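Local coordinates for MccB protein (Escherichia coli, PDB 6OM4), which takes part in the biosynthesis of the Trojan horse antibiotic microcin C7, probably as a ThiF/E1-like nucleotidyltransferase that joins an adenosine nucleotide to its N-formylated peptide precursor, at residues G253-V264 against Q335-C346. Sequence-based numbering, arbitrary orientation.
Sequences GKTGCYECQKVV and QNMGRSPVCSVC. With ZN (zinc ion), chain E.
A Cys4 zinc site, built from two CxxC motifs, ties the loop after strand 243-250 to the tail that follows strand 332-336. Cys257 and Cys260 come from one segment, Cys343 and Cys346 from the other, and their SG atoms hold the zinc at 2.2 to 2.4 Å. Type I turns, Cys257 to Cys260 and Ser340 to Cys343, shape the two sides. Cysteine suits these places because each thiolate can bind the metal and still accept backbone N-H groups. Cys260 SG receives two: Ser340 N donates to it across the contact at 3.4 Å (158° at the hydrogen), and Cys257 N at 3.3 Å from its own loop. Glu259 N likewise donates to Cys257 SG.

Beside the site, Gly256, with no side chain, lets the chains close in, its CA 3.1 Å from Met337 O in a CA-H...O contact. Gln261 bends at chi2 (-74°), bringing NE2 back to Gly338 O at 2.9 Å. That bond is nearly straight and lies in the amide plane of Gln261, but it reaches the carbonyl from above its plane. Farther along, the extended Met337 lies alongside Tyr258, making an oblique Met-aromatic contact, while its CE also meets Val264 CG2 at 3.9 Å. Tyr258 and Val264 in turn pack on the backbone of the bound peptide.

Four thiolates would give the zinc centre a net negative charge, which the donated N-H groups probably temper. With all four ligands supplied by cysteine and the nucleotide bound elsewhere, the metal is consistent with a structural role.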
loop_
_atom_site.group_PDB
_atom_site.type_symbol
_atom_site.label_atom_id
_atom_site.label_comp_id
_atom_site.label_asym_id
_atom_site.label_seq_id
_atom_site.Cartn_x
_atom_site.Cartn_y
_atom_site.Cartn_z
ATOM N N GLY A 253 -15.829 -11.579 -2.241
ATOM C CA GLY A 253 -16.682 -11.674 -3.409
ATOM C C GLY A 253 -16.123 -11.037 -4.658
ATOM O O GLY A 253 -16.795 -11.037 -5.667
ATOM N N LYS A 254 -14.874 -10.549 -4.625
ATOM C CA LYS A 254 -14.287 -9.709 -5.680
ATOM C C LYS A 254 -12.945 -10.280 -6.155
ATOM O O LYS A 254 -12.711 -10.448 -7.344
ATOM C CB LYS A 254 -14.115 -8.284 -5.145
ATOM C CG LYS A 254 -13.427 -7.291 -6.067
ATOM C CD LYS A 254 -13.506 -5.869 -5.535
ATOM C CE LYS A 254 -12.228 -5.076 -5.647
ATOM N NZ LYS A 254 -12.012 -4.586 -7.029
ATOM N N THR A 255 -12.012 -10.515 -5.232
ATOM C CA THR A 255 -10.749 -11.035 -5.645
ATOM C C THR A 255 -10.628 -12.512 -5.283
ATOM O O THR A 255 -11.450 -13.052 -4.541
ATOM C CB THR A 255 -9.579 -10.295 -4.982
ATOM O OG1 THR A 255 -9.690 -10.516 -3.580
ATOM C CG2 THR A 255 -9.566 -8.823 -5.300
ATOM N N GLY A 256 -9.574 -13.145 -5.815
ATOM C CA GLY A 256 -9.197 -14.472 -5.365
ATOM C C GLY A 256 -8.743 -14.462 -3.918
ATOM O O GLY A 256 -8.395 -13.402 -3.366
ATOM N N CYS A 257 -8.767 -15.647 -3.291
ATOM C CA CYS A 257 -8.193 -15.825 -1.972
ATOM C C CYS A 257 -6.826 -16.515 -2.127
ATOM O O CYS A 257 -6.407 -16.838 -3.233
ATOM C CB CYS A 257 -9.142 -16.589 -1.045
ATOM S SG CYS A 257 -9.101 -18.377 -1.273
ATOM N N TYR A 258 -6.122 -16.687 -1.005
ATOM C CA TYR A 258 -4.792 -17.276 -0.981
ATOM C C TYR A 258 -4.749 -18.686 -1.593
ATOM O O TYR A 258 -3.706 -19.083 -2.112
ATOM C CB TYR A 258 -4.290 -17.300 0.458
ATOM C CG TYR A 258 -2.799 -17.518 0.616
ATOM C CD1 TYR A 258 -1.887 -16.497 0.430
ATOM C CD2 TYR A 258 -2.321 -18.744 1.030
ATOM C CE1 TYR A 258 -0.529 -16.692 0.620
ATOM C CE2 TYR A 258 -0.963 -18.960 1.235
ATOM C CZ TYR A 258 -0.074 -17.918 1.058
ATOM O OH TYR A 258 1.260 -18.162 1.281
ATOM N N GLU A 259 -5.885 -19.401 -1.595
ATOM C CA GLU A 259 -5.915 -20.836 -2.034
ATOM C C GLU A 259 -6.571 -21.014 -3.412
ATOM O O GLU A 259 -6.566 -22.109 -3.959
ATOM C CB GLU A 259 -6.581 -21.657 -0.935
ATOM C CG GLU A 259 -5.746 -21.581 0.328
ATOM C CD GLU A 259 -5.758 -22.748 1.283
ATOM O OE1 GLU A 259 -6.189 -23.859 0.890
ATOM O OE2 GLU A 259 -5.373 -22.509 2.430
ATOM N N CYS A 260 -7.048 -19.935 -4.024
ATOM C CA CYS A 260 -7.752 -20.079 -5.303
ATOM C C CYS A 260 -6.851 -20.753 -6.338
ATOM O O CYS A 260 -7.274 -21.710 -7.007
ATOM C CB CYS A 260 -8.200 -18.736 -5.871
ATOM S SG CYS A 260 -9.788 -18.152 -5.223
ATOM N N GLN A 261 -5.636 -20.218 -6.494
ATOM C CA GLN A 261 -4.677 -20.740 -7.452
ATOM C C GLN A 261 -3.580 -21.446 -6.659
ATOM O O GLN A 261 -3.275 -21.063 -5.535
ATOM C CB GLN A 261 -4.080 -19.634 -8.326
ATOM C CG GLN A 261 -5.126 -18.672 -8.858
ATOM C CD GLN A 261 -5.923 -19.329 -9.949
ATOM O OE1 GLN A 261 -5.399 -20.169 -10.683
ATOM N NE2 GLN A 261 -7.186 -18.948 -10.067
ATOM N N LYS A 262 -2.985 -22.460 -7.265
ATOM C CA LYS A 262 -2.168 -23.390 -6.508
ATOM C C LYS A 262 -0.705 -23.153 -6.867
ATOM O O LYS A 262 -0.055 -24.016 -7.451
ATOM C CB LYS A 262 -2.667 -24.815 -6.771
ATOM C CG LYS A 262 -4.160 -24.944 -6.529
ATOM C CD LYS A 262 -4.723 -26.350 -6.547
ATOM C CE LYS A 262 -6.221 -26.359 -6.298
ATOM N NZ LYS A 262 -6.602 -25.450 -5.188
ATOM N N VAL A 263 -0.214 -21.963 -6.512
ATOM C CA VAL A 263 1.094 -21.525 -6.923
ATOM C C VAL A 263 2.081 -21.694 -5.759
ATOM O O VAL A 263 3.219 -22.075 -5.953
ATOM C CB VAL A 263 1.087 -20.066 -7.426
ATOM C CG1 VAL A 263 2.296 -19.806 -8.310
ATOM C CG2 VAL A 263 -0.193 -19.691 -8.155
ATOM N N VAL A 264 1.640 -21.405 -4.544
ATOM C CA VAL A 264 2.540 -21.460 -3.384
ATOM C C VAL A 264 2.500 -22.881 -2.815
ATOM O O VAL A 264 1.439 -23.510 -2.806
ATOM C CB VAL A 264 2.162 -20.390 -2.344
ATOM C CG1 VAL A 264 3.199 -20.249 -1.237
ATOM C CG2 VAL A 264 1.946 -19.043 -3.001
ATOM N N GLN A 335 2.421 -13.504 -8.899
ATOM C CA GLN A 335 1.730 -14.779 -8.945
ATOM C C GLN A 335 0.233 -14.477 -9.051
ATOM O O GLN A 335 -0.323 -13.724 -8.252
ATOM C CB GLN A 335 1.997 -15.631 -7.710
ATOM C CG GLN A 335 3.439 -16.065 -7.520
ATOM C CD GLN A 335 3.657 -16.650 -6.140
ATOM O OE1 GLN A 335 2.927 -16.386 -5.187
ATOM N NE2 GLN A 335 4.668 -17.496 -6.023
ATOM N N ASN A 336 -0.424 -15.118 -10.007
ATOM C CA ASN A 336 -1.824 -14.919 -10.236
ATOM C C ASN A 336 -2.601 -15.561 -9.086
ATOM O O ASN A 336 -2.487 -16.757 -8.862
ATOM C CB ASN A 336 -2.144 -15.511 -11.605
ATOM C CG ASN A 336 -3.589 -15.365 -12.021
ATOM O OD1 ASN A 336 -4.442 -14.978 -11.232
ATOM N ND2 ASN A 336 -3.867 -15.696 -13.271
ATOM N N MET A 337 -3.379 -14.760 -8.351
ATOM C CA MET A 337 -4.323 -15.274 -7.359
ATOM C C MET A 337 -5.747 -14.770 -7.668
ATOM O O MET A 337 -6.486 -14.331 -6.779
ATOM C CB MET A 337 -3.899 -14.864 -5.948
ATOM C CG MET A 337 -2.592 -15.527 -5.492
ATOM S SD MET A 337 -2.316 -15.363 -3.733
ATOM C CE MET A 337 -1.108 -16.662 -3.501
ATOM N N GLY A 338 -6.129 -14.811 -8.947
ATOM C CA GLY A 338 -7.506 -14.523 -9.356
ATOM C C GLY A 338 -8.489 -15.572 -8.848
ATOM O O GLY A 338 -8.116 -16.685 -8.466
ATOM N N ARG A 339 -9.769 -15.202 -8.837
ATOM C CA ARG A 339 -10.814 -16.042 -8.268
ATOM C C ARG A 339 -10.930 -17.332 -9.075
ATOM O O ARG A 339 -10.920 -17.272 -10.302
ATOM C CB ARG A 339 -12.175 -15.351 -8.297
ATOM C CG ARG A 339 -12.442 -14.447 -7.112
ATOM C CD ARG A 339 -13.922 -14.215 -6.880
ATOM N NE ARG A 339 -14.562 -15.337 -6.204
ATOM C CZ ARG A 339 -15.775 -15.267 -5.688
ATOM N NH1 ARG A 339 -16.522 -14.228 -5.989
ATOM N NH2 ARG A 339 -16.237 -16.203 -4.876
ATOM N N SER A 340 -11.062 -18.470 -8.383
ATOM C CA SER A 340 -11.394 -19.744 -9.059
ATOM C C SER A 340 -12.805 -20.116 -8.658
ATOM O O SER A 340 -13.089 -20.115 -7.470
ATOM C CB SER A 340 -10.444 -20.861 -8.695
ATOM O OG SER A 340 -10.937 -22.113 -9.174
ATOM N N PRO A 341 -13.702 -20.461 -9.612
ATOM C CA PRO A 341 -15.074 -20.879 -9.275
ATOM C C PRO A 341 -15.127 -22.232 -8.533
ATOM O O PRO A 341 -16.162 -22.604 -7.924
ATOM C CB PRO A 341 -15.763 -20.969 -10.652
ATOM C CG PRO A 341 -14.640 -21.253 -11.613
ATOM C CD PRO A 341 -13.431 -20.519 -11.057
ATOM N N VAL A 342 -13.970 -22.899 -8.501
ATOM C CA VAL A 342 -13.754 -24.225 -7.966
ATOM C C VAL A 342 -12.856 -24.166 -6.703
ATOM O O VAL A 342 -12.366 -25.189 -6.175
ATOM C CB VAL A 342 -13.178 -25.000 -9.176
ATOM C CG1 VAL A 342 -11.766 -25.523 -9.018
ATOM C CG2 VAL A 342 -14.162 -26.043 -9.667
ATOM N N CYS A 343 -12.624 -22.960 -6.176
ATOM C CA CYS A 343 -11.814 -22.812 -4.947
ATOM C C CYS A 343 -12.530 -23.529 -3.803
ATOM O O CYS A 343 -13.694 -23.251 -3.545
ATOM C CB CYS A 343 -11.579 -21.355 -4.545
ATOM S SG CYS A 343 -10.541 -21.227 -3.063
ATOM N N SER A 344 -11.842 -24.453 -3.120
ATOM C CA SER A 344 -12.482 -25.180 -2.018
ATOM C C SER A 344 -12.777 -24.248 -0.839
ATOM O O SER A 344 -13.585 -24.574 0.016
ATOM C CB SER A 344 -11.653 -26.354 -1.588
ATOM O OG SER A 344 -10.409 -25.894 -1.057
ATOM N N VAL A 345 -12.115 -23.080 -0.780
ATOM C CA VAL A 345 -12.346 -22.146 0.326
ATOM C C VAL A 345 -13.438 -21.131 -0.033
ATOM O O VAL A 345 -14.368 -20.983 0.708
ATOM C CB VAL A 345 -11.038 -21.455 0.760
ATOM C CG1 VAL A 345 -11.284 -20.482 1.905
ATOM C CG2 VAL A 345 -10.010 -22.490 1.175
ATOM N N CYS A 346 -13.287 -20.403 -1.141
ATOM C CA CYS A 346 -14.076 -19.216 -1.377
ATOM C C CYS A 346 -15.031 -19.382 -2.579
ATOM O O CYS A 346 -15.815 -18.512 -2.843
ATOM C CB CYS A 346 -13.155 -18.000 -1.543
ATOM S SG CYS A 346 -12.379 -17.866 -3.179
HETATM ZN ZN ZN E . -10.274 -18.947 -3.104
HETATM O O HOH W 1 -8.834 -24.294 -3.527
HETATM O O HOH W 2 -9.343 -23.462 -7.067
#